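Side-chain contacts in protein-glutaminase (Chryseobacterium proteolyticum, PDB 2ZK9), which probably hydrolyses the side-chain amide of glutamine residues within proteins, turning them into glutamate with release of ammonia: residues R50-L53 / M54-Y58; P6-A9 / T10-L14; P111-D114 / T115-R118; A71-G74 / T75-V78. One frame throughout, in Å; residues are numbered along the deposited sequence.

Contact 1: residues R50-L53 / M54-Y58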
# COMPACT_ATOMS: atom_id res chain seq x y z
N ARG A 50 0.49 7.26 -2.63
CA ARG A 50 0.89 7.91 -3.89
C ARG A 50 0.56 9.39 -3.86
O ARG A 50 1.36 10.19 -4.32
CB ARG A 50 0.25 7.22 -5.07
CG ARG A 50 0.50 7.97 -6.37
CD ARG A 50 -0.02 7.17 -7.52
NE ARG A 50 0.18 7.89 -8.82
CZ ARG A 50 -0.72 8.61 -9.41
NH1 ARG A 50 -1.99 8.74 -8.96
NH2 ARG A 50 -0.39 9.21 -10.58
N GLN A 51 -0.59 9.79 -3.28
CA GLN A 51 -0.93 11.19 -3.18
C GLN A 51 0.14 11.93 -2.38
O GLN A 51 0.49 13.08 -2.70
CB GLN A 51 -2.32 11.38 -2.59
CG GLN A 51 -2.75 12.83 -2.46
CD GLN A 51 -4.04 13.02 -1.70
OE1 GLN A 51 -4.16 12.55 -0.59
NE2 GLN A 51 -5.03 13.66 -2.38
N ILE A 52 0.65 11.34 -1.30
CA ILE A 52 1.69 11.97 -0.52
C ILE A 52 2.97 12.15 -1.37
O ILE A 52 3.58 13.21 -1.36
CB ILE A 52 1.96 11.20 0.78
CG1 ILE A 52 0.70 11.28 1.66
CG2 ILE A 52 3.21 11.72 1.45
CD1 ILE A 52 0.69 10.35 2.83
N LEU A 53 3.34 11.14 -2.13
CA LEU A 53 4.48 11.31 -3.03
C LEU A 53 4.22 12.45 -4.03
O LEU A 53 5.09 13.29 -4.25
CB LEU A 53 4.82 10.02 -3.81
CG LEU A 53 5.99 9.19 -3.17
CD1 LEU A 53 5.63 8.70 -1.80
CD2 LEU A 53 6.33 8.04 -4.08
N MET A 54 3.02 12.51 -4.61
CA MET A 54 2.72 13.52 -5.57
C MET A 54 2.72 14.92 -4.95
O MET A 54 3.14 15.87 -5.59
CB MET A 54 1.41 13.21 -6.31
CG MET A 54 1.50 12.02 -7.22
SD MET A 54 0.03 11.63 -8.12
CE MET A 54 -0.18 13.04 -9.19
N ASN A 55 2.27 15.04 -3.72
CA ASN A 55 2.33 16.32 -3.02
C ASN A 55 3.76 16.83 -3.04
O ASN A 55 3.96 18.03 -3.08
CB ASN A 55 1.76 16.14 -1.63
CG ASN A 55 0.21 16.03 -1.54
OD1 ASN A 55 -0.52 16.43 -2.47
ND2 ASN A 55 -0.19 15.51 -0.40
N ASN A 56 4.72 15.93 -2.97
CA ASN A 56 6.14 16.19 -2.94
C ASN A 56 6.78 16.29 -4.32
O ASN A 56 7.99 16.49 -4.40
CB ASN A 56 6.90 15.08 -2.18
CG ASN A 56 6.85 15.19 -0.68
OD1 ASN A 56 7.69 15.78 0.03
ND2 ASN A 56 5.79 14.70 -0.06
N GLY A 57 6.02 16.15 -5.38
CA GLY A 57 6.53 16.22 -6.76
C GLY A 57 7.03 14.89 -7.30
O GLY A 57 7.78 14.93 -8.27
N TYR A 58 6.63 13.75 -6.73
CA TYR A 58 7.05 12.44 -7.20
C TYR A 58 5.87 11.58 -7.57
O TYR A 58 4.78 11.65 -6.98
CB TYR A 58 7.89 11.71 -6.12
CG TYR A 58 9.09 12.54 -5.74
CD1 TYR A 58 9.20 13.16 -4.51
CD2 TYR A 58 10.11 12.71 -6.65
CE1 TYR A 58 10.27 13.92 -4.18
CE2 TYR A 58 11.19 13.52 -6.36
CZ TYR A 58 11.25 14.13 -5.10
OH TYR A 58 12.33 14.90 -4.78
O HOH W 1 -2.31 13.73 1.09
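Met54 lays its sulfur over the guanidinium of Arg50, one helical turn back: SD stands 3.3 Å above the plane, over its centre, and is 3.4 Å from Arg50 CZ. The long Arg50 chain is extended from CG to NE, whereas Met54 turns at its last torsion (chi3 65°), so that CE lies near Arg50 NH2. Asn55 answers Gln51 twice, through its backbone N-H to Gln51 O and through a water that donates to Gln51 OE1 and accepts only weakly from Asn55 ND2; Gln51 OE1 also meets Lys48. In the conformer described, Asn56 folds back to give ND2 to Ile52 O at 3.0 Å, an almost straight bond that reaches the oxygen from above the carbonyl plane, while ND2 also serves Gln17. Gly57 leaves the helix with positive phi, its N bonded to Met54 O. Tyr58 N then reaches Leu53 O at 3.0 Å, completing a Schellman motif, and Tyr58 CB packs on Leu53 CB. The helix end is thus closed by backbone N-H groups, joined in this conformer by the Asn56 amide, and upstream the guanidinium, in a salt bridge with Asp59, would be expected to polarise the soft sulfur on its face.

Contact 2: residues P6-A9 / T10-L14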
# COMPACT_ATOMS: atom_id res chain seq x y z
N PRO A 6 15.35 11.54 -5.77
CA PRO A 6 16.77 11.86 -6.01
C PRO A 6 17.79 11.20 -5.10
O PRO A 6 18.94 11.09 -5.51
CB PRO A 6 16.85 13.37 -5.84
CG PRO A 6 15.66 13.72 -4.98
CD PRO A 6 14.60 12.79 -5.43
N ASP A 7 17.42 10.77 -3.89
CA ASP A 7 18.39 10.25 -2.94
C ASP A 7 17.64 9.51 -1.84
O ASP A 7 16.42 9.59 -1.69
CB ASP A 7 19.28 11.36 -2.40
CG ASP A 7 18.52 12.63 -2.08
OD1 ASP A 7 18.87 13.72 -2.59
OD2 ASP A 7 17.55 12.54 -1.32
N VAL A 8 18.41 8.77 -1.05
CA VAL A 8 17.93 8.03 0.08
C VAL A 8 17.40 8.89 1.21
O VAL A 8 16.46 8.52 1.92
CB VAL A 8 19.08 7.13 0.60
CG1 VAL A 8 18.67 6.56 1.95
CG2 VAL A 8 19.37 6.07 -0.46
N ALA A 9 17.94 10.08 1.37
CA ALA A 9 17.42 10.99 2.38
C ALA A 9 15.99 11.37 2.00
O ALA A 9 15.13 11.45 2.88
CB ALA A 9 18.26 12.25 2.53
N THR A 10 15.73 11.59 0.74
CA THR A 10 14.38 11.96 0.28
C THR A 10 13.46 10.76 0.40
O THR A 10 12.31 10.91 0.83
CB THR A 10 14.44 12.56 -1.13
OG1 THR A 10 15.30 13.70 -1.11
CG2 THR A 10 13.05 13.03 -1.53
N LEU A 11 13.90 9.56 0.02
CA LEU A 11 13.10 8.37 0.23
C LEU A 11 12.70 8.24 1.68
O LEU A 11 11.52 7.94 1.99
CB LEU A 11 13.93 7.16 -0.20
CG LEU A 11 13.23 5.83 0.03
CD1 LEU A 11 12.09 5.63 -0.92
CD2 LEU A 11 14.24 4.68 -0.13
N ASN A 12 13.61 8.46 2.59
CA ASN A 12 13.30 8.32 4.04
C ASN A 12 12.34 9.37 4.50
O ASN A 12 11.42 9.13 5.29
CB ASN A 12 14.63 8.37 4.83
CG ASN A 12 15.41 7.09 4.62
OD1 ASN A 12 14.94 5.99 4.33
ND2 ASN A 12 16.74 7.25 4.85
N SER A 13 12.50 10.58 4.03
CA SER A 13 11.56 11.65 4.33
C SER A 13 10.16 11.26 3.89
O SER A 13 9.15 11.49 4.59
CB SER A 13 12.02 12.96 3.64
OG SER A 13 11.00 13.91 3.87
N LEU A 14 10.05 10.77 2.66
CA LEU A 14 8.74 10.39 2.14
C LEU A 14 8.15 9.23 2.97
O LEU A 14 6.94 9.25 3.27
CB LEU A 14 8.85 10.03 0.67
CG LEU A 14 9.20 11.13 -0.29
CD1 LEU A 14 9.61 10.52 -1.63
CD2 LEU A 14 7.97 12.03 -0.45
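Asp7 and Thr10 meet at the N-cap of helix 8-19, where the carboxylate of the N-cap residue accepts the backbone N-H and the hydroxyl of Thr10. In the Asp7 conformer described, a single oxygen does the work. Asp7 OD2 accepts from Thr10 N at 2.9 Å, met nearly along its C-O axis, and from Thr10 OG1 at a short 2.5 Å, met on the syn side and 23° out of the carboxylate plane. The aspartate reaches inward because CG sits between its own backbone N and carbonyl carbon (chi1 42°). Thr10 replies with OG1 beside its backbone N and opposite the carbonyl carbon (chi1 -59°), which sets hydroxyl and amide to converge on the same acceptor. A valine in place of Thr10 would probably leave Asp7 OD2 with the backbone N-H alone, freer to turn away from the helix start. Pro6 crosses Thr10 at about a right angle, its CG near OG1, and Tyr58 covers another part of the threonine.

Val8 and Asn12 lie side by side, pointing the same way, with Val8 CG1 3.6 Å from Asn12 ND2 in the Val8 conformer described. Leu11 instead turns inward to Val88 and Tyr90 of strand 82-91. Beneath the side chains ordinary helical bonds take over, from Asp7 O onward. The partial positive charge of the helix start probably favours the aspartate as well. The series of backbone bonds continues with Ser13 N, which gives its hydrogen to Ala9 O at 3.0 Å. Ser13 CB lies 3.5 Å from Ala9 O.

Contact 3: residues P111-D114 / T115-R118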
# COMPACT_ATOMS: atom_id res chain seq x y z
N PRO A 111 11.16 1.34 4.02
CA PRO A 111 11.00 0.69 2.71
C PRO A 111 11.70 -0.67 2.70
O PRO A 111 12.71 -0.87 3.39
CB PRO A 111 11.72 1.67 1.75
CG PRO A 111 11.72 2.97 2.51
CD PRO A 111 11.93 2.60 3.96
N VAL A 112 11.20 -1.59 1.88
CA VAL A 112 11.72 -2.93 1.75
C VAL A 112 11.79 -3.35 0.29
O VAL A 112 11.16 -2.74 -0.57
CB VAL A 112 10.92 -3.96 2.57
CG1 VAL A 112 10.95 -3.59 4.06
CG2 VAL A 112 9.49 -4.05 2.06
N THR A 113 12.55 -4.41 -0.01
CA THR A 113 12.55 -4.90 -1.39
C THR A 113 11.20 -5.48 -1.73
O THR A 113 10.46 -5.98 -0.86
CB THR A 113 13.64 -5.97 -1.62
OG1 THR A 113 13.33 -7.09 -0.79
CG2 THR A 113 15.02 -5.40 -1.34
N ASP A 114 10.89 -5.51 -3.02
CA ASP A 114 9.66 -6.14 -3.45
C ASP A 114 9.67 -7.66 -3.16
O ASP A 114 8.62 -8.23 -2.89
CB ASP A 114 9.32 -5.84 -4.89
CG ASP A 114 10.23 -6.35 -5.94
OD1 ASP A 114 9.79 -6.44 -7.10
OD2 ASP A 114 11.40 -6.71 -5.63
N THR A 115 10.84 -8.31 -3.18
CA THR A 115 10.85 -9.73 -2.86
C THR A 115 10.55 -9.94 -1.39
O THR A 115 9.77 -10.86 -1.08
CB THR A 115 12.20 -10.35 -3.23
OG1 THR A 115 13.19 -9.51 -2.61
CG2 THR A 115 12.43 -10.34 -4.72
N ALA A 116 11.05 -9.10 -0.48
CA ALA A 116 10.67 -9.25 0.93
C ALA A 116 9.20 -9.00 1.13
O ALA A 116 8.51 -9.68 1.91
CB ALA A 116 11.50 -8.29 1.76
N TRP A 117 8.68 -8.01 0.42
CA TRP A 117 7.27 -7.66 0.51
C TRP A 117 6.36 -8.81 0.07
O TRP A 117 5.41 -9.17 0.76
CB TRP A 117 7.01 -6.39 -0.27
CG TRP A 117 5.59 -5.93 -0.27
CD1 TRP A 117 4.88 -5.38 0.76
CD2 TRP A 117 4.72 -5.99 -1.39
NE1 TRP A 117 3.62 -5.07 0.34
CE2 TRP A 117 3.47 -5.44 -0.97
CE3 TRP A 117 4.83 -6.43 -2.70
CZ2 TRP A 117 2.39 -5.33 -1.82
CZ3 TRP A 117 3.76 -6.33 -3.55
CH2 TRP A 117 2.54 -5.78 -3.13
N ARG A 118 6.64 -9.33 -1.12
CA ARG A 118 5.79 -10.44 -1.59
C ARG A 118 5.84 -11.62 -0.65
O ARG A 118 4.86 -12.30 -0.41
CB ARG A 118 6.16 -10.86 -3.00
CG ARG A 118 5.80 -9.78 -4.05
CD ARG A 118 5.84 -10.34 -5.48
NE ARG A 118 7.13 -10.90 -5.86
CZ ARG A 118 8.14 -10.19 -6.31
NH1 ARG A 118 8.08 -8.88 -6.46
NH2 ARG A 118 9.29 -10.84 -6.62
O HOH W 2 11.25 -8.90 -7.83
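Asp114 and Arg118 run side by side and point the same way, yet their flat ends are turned almost at right angles, with carboxylate and guanidinium planes 87° apart. Asp114 OD1 lies at the edge of the guanidinium, in its plane, and forms a salt bridge with Arg118 NH1 at 3.0 Å; the hydrogen bond within it is weak, with 146° at the hydrogen. A water in the same plane closes a small ring: it donates to Asp114 OD1 and accepts from Arg118 NH2, each at 3.0 Å. Arg118 arrives there by bending at its third torsion (chi3 -58°), which curls the head back over Asp114 O, the oxygen that also receives Arg118 N. Gln63 bridges the same pair from outside, its amide meeting both OD1 and NH1, and Tyr134 makes a cation-pi contact with the arginine.

Asp114 opens helix 114-120 and Arg118 stands one turn on, with Thr113 at the N-cap position. Thr113 and Thr115 cross at a slant, and in the Thr115 conformer described their hydroxyls share a hydrogen bond of 3.0 Å between Thr113 OG1 and Thr115 OG1. Just before the N-cap, Val112 meets Trp117 at about a right angle, Val112 CG2 against Trp117 CB at 4.1 Å. The indole continues away into the core, where NE1 bonds to Asp103 and the ring meets His83.

Contact 4: residues A71-G74 / T75-V78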
# COMPACT_ATOMS: atom_id res chain seq x y z
N ALA A 71 -1.20 -12.89 5.52
CA ALA A 71 -0.32 -11.94 6.18
C ALA A 71 -0.68 -11.86 7.65
O ALA A 71 -1.83 -12.03 8.05
CB ALA A 71 -0.42 -10.58 5.53
N SER A 72 0.32 -11.56 8.45
CA SER A 72 0.14 -11.39 9.90
C SER A 72 0.52 -9.98 10.37
O SER A 72 1.45 -9.41 9.85
CB SER A 72 1.06 -12.36 10.58
OG SER A 72 0.88 -12.22 12.03
N THR A 73 -0.23 -9.51 11.36
CA THR A 73 0.15 -8.27 11.98
C THR A 73 1.10 -8.48 13.16
O THR A 73 1.51 -7.48 13.79
CB THR A 73 -1.11 -7.59 12.52
OG1 THR A 73 -1.65 -8.44 13.57
CG2 THR A 73 -2.17 -7.37 11.44
N GLY A 74 1.33 -9.72 13.58
CA GLY A 74 1.96 -9.96 14.85
C GLY A 74 0.99 -10.38 15.94
O GLY A 74 1.37 -10.98 16.92
N THR A 75 -0.30 -10.18 15.77
CA THR A 75 -1.25 -10.86 16.68
C THR A 75 -2.40 -11.52 15.93
O THR A 75 -3.07 -12.38 16.51
CB THR A 75 -1.79 -9.85 17.71
OG1 THR A 75 -2.59 -10.61 18.61
CG2 THR A 75 -2.66 -8.85 16.95
N CYS A 76 -2.64 -11.20 14.63
CA CYS A 76 -3.70 -11.91 13.91
C CYS A 76 -3.36 -11.99 12.45
O CYS A 76 -2.49 -11.31 11.95
CB CYS A 76 -5.03 -11.22 14.14
SG CYS A 76 -5.10 -9.50 13.66
N CYS A 77 -4.06 -12.87 11.75
CA CYS A 77 -3.88 -13.19 10.35
C CYS A 77 -5.02 -12.67 9.53
O CYS A 77 -6.19 -12.70 9.94
CB CYS A 77 -3.85 -14.72 10.16
SG CYS A 77 -2.48 -15.55 10.90
N VAL A 78 -4.65 -12.28 8.29
CA VAL A 78 -5.65 -12.01 7.25
C VAL A 78 -5.30 -12.86 6.02
O VAL A 78 -4.16 -13.27 5.79
CB VAL A 78 -5.69 -10.53 6.87
CG1 VAL A 78 -6.23 -9.72 8.04
CG2 VAL A 78 -4.32 -10.07 6.36
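Thr73 OG1 is gripped by two successive backbone N-H groups across the turn: Thr75 N reaches it at 3.1 Å in an almost straight bond (171°), and Cys76 N at 3.1 Å with more bend. A chi1 of 65° tucks the hydroxyl in over its own main chain, within reach of both N-H groups. Cys76 SG also comes within 3.6 Å of Thr73 OG1, its sulfur already committed to the disulfide with Cys172. Next to it Ser72 does a similar service, its OG accepting from Gly74 N at 3.0 Å in an ST turn. Replacing Ser72 by alanine would probably leave Gly74 N without that acceptor and the positive-phi turn less firmly held. Thr73 N in turn bonds to Cys76 O at 2.9 Å. Beyond the turn, Ala71 and Val78 form a hydrogen-bonded pair, with Val78 N to Ala71 O at 2.8 Å, and the CB of Ala71 packs against Val78 CG2 at 4.0 Å. Ser72 and Cys77 make the neighbouring non-hydrogen-bonded pair on the other face, where Cys77 is tied to Cys126 by a second disulfide. Two antiparallel strands, 69-72 and 77-80, joined by this short loop, make a beta hairpin fastened to the rest of the fold through adjacent cysteines.

How the contacts relate
From the N terminus the chain meets contact 2, then contact 1, contact 4 and contact 3, all in series, with none nested or crossed. Each is local: contact 2 opens helix 8-19, contact 1 ends helix 42-55, contact 4 closes the loop of hairpin 69-72/77-80, and contact 3 opens helix 114-120. Contacts 1 and 2 touch directly, Tyr58 lying against Pro6, Thr10 and Leu14, and Asn56 against Leu14, which joins the end of one helix to the start of the other. Contact 2 also meets contact 3 where Leu11 packs on Pro111. Contact 4 stands apart, its nearest atoms about 8 Å from contact 3 and about 20 Å from contacts 1 and 2.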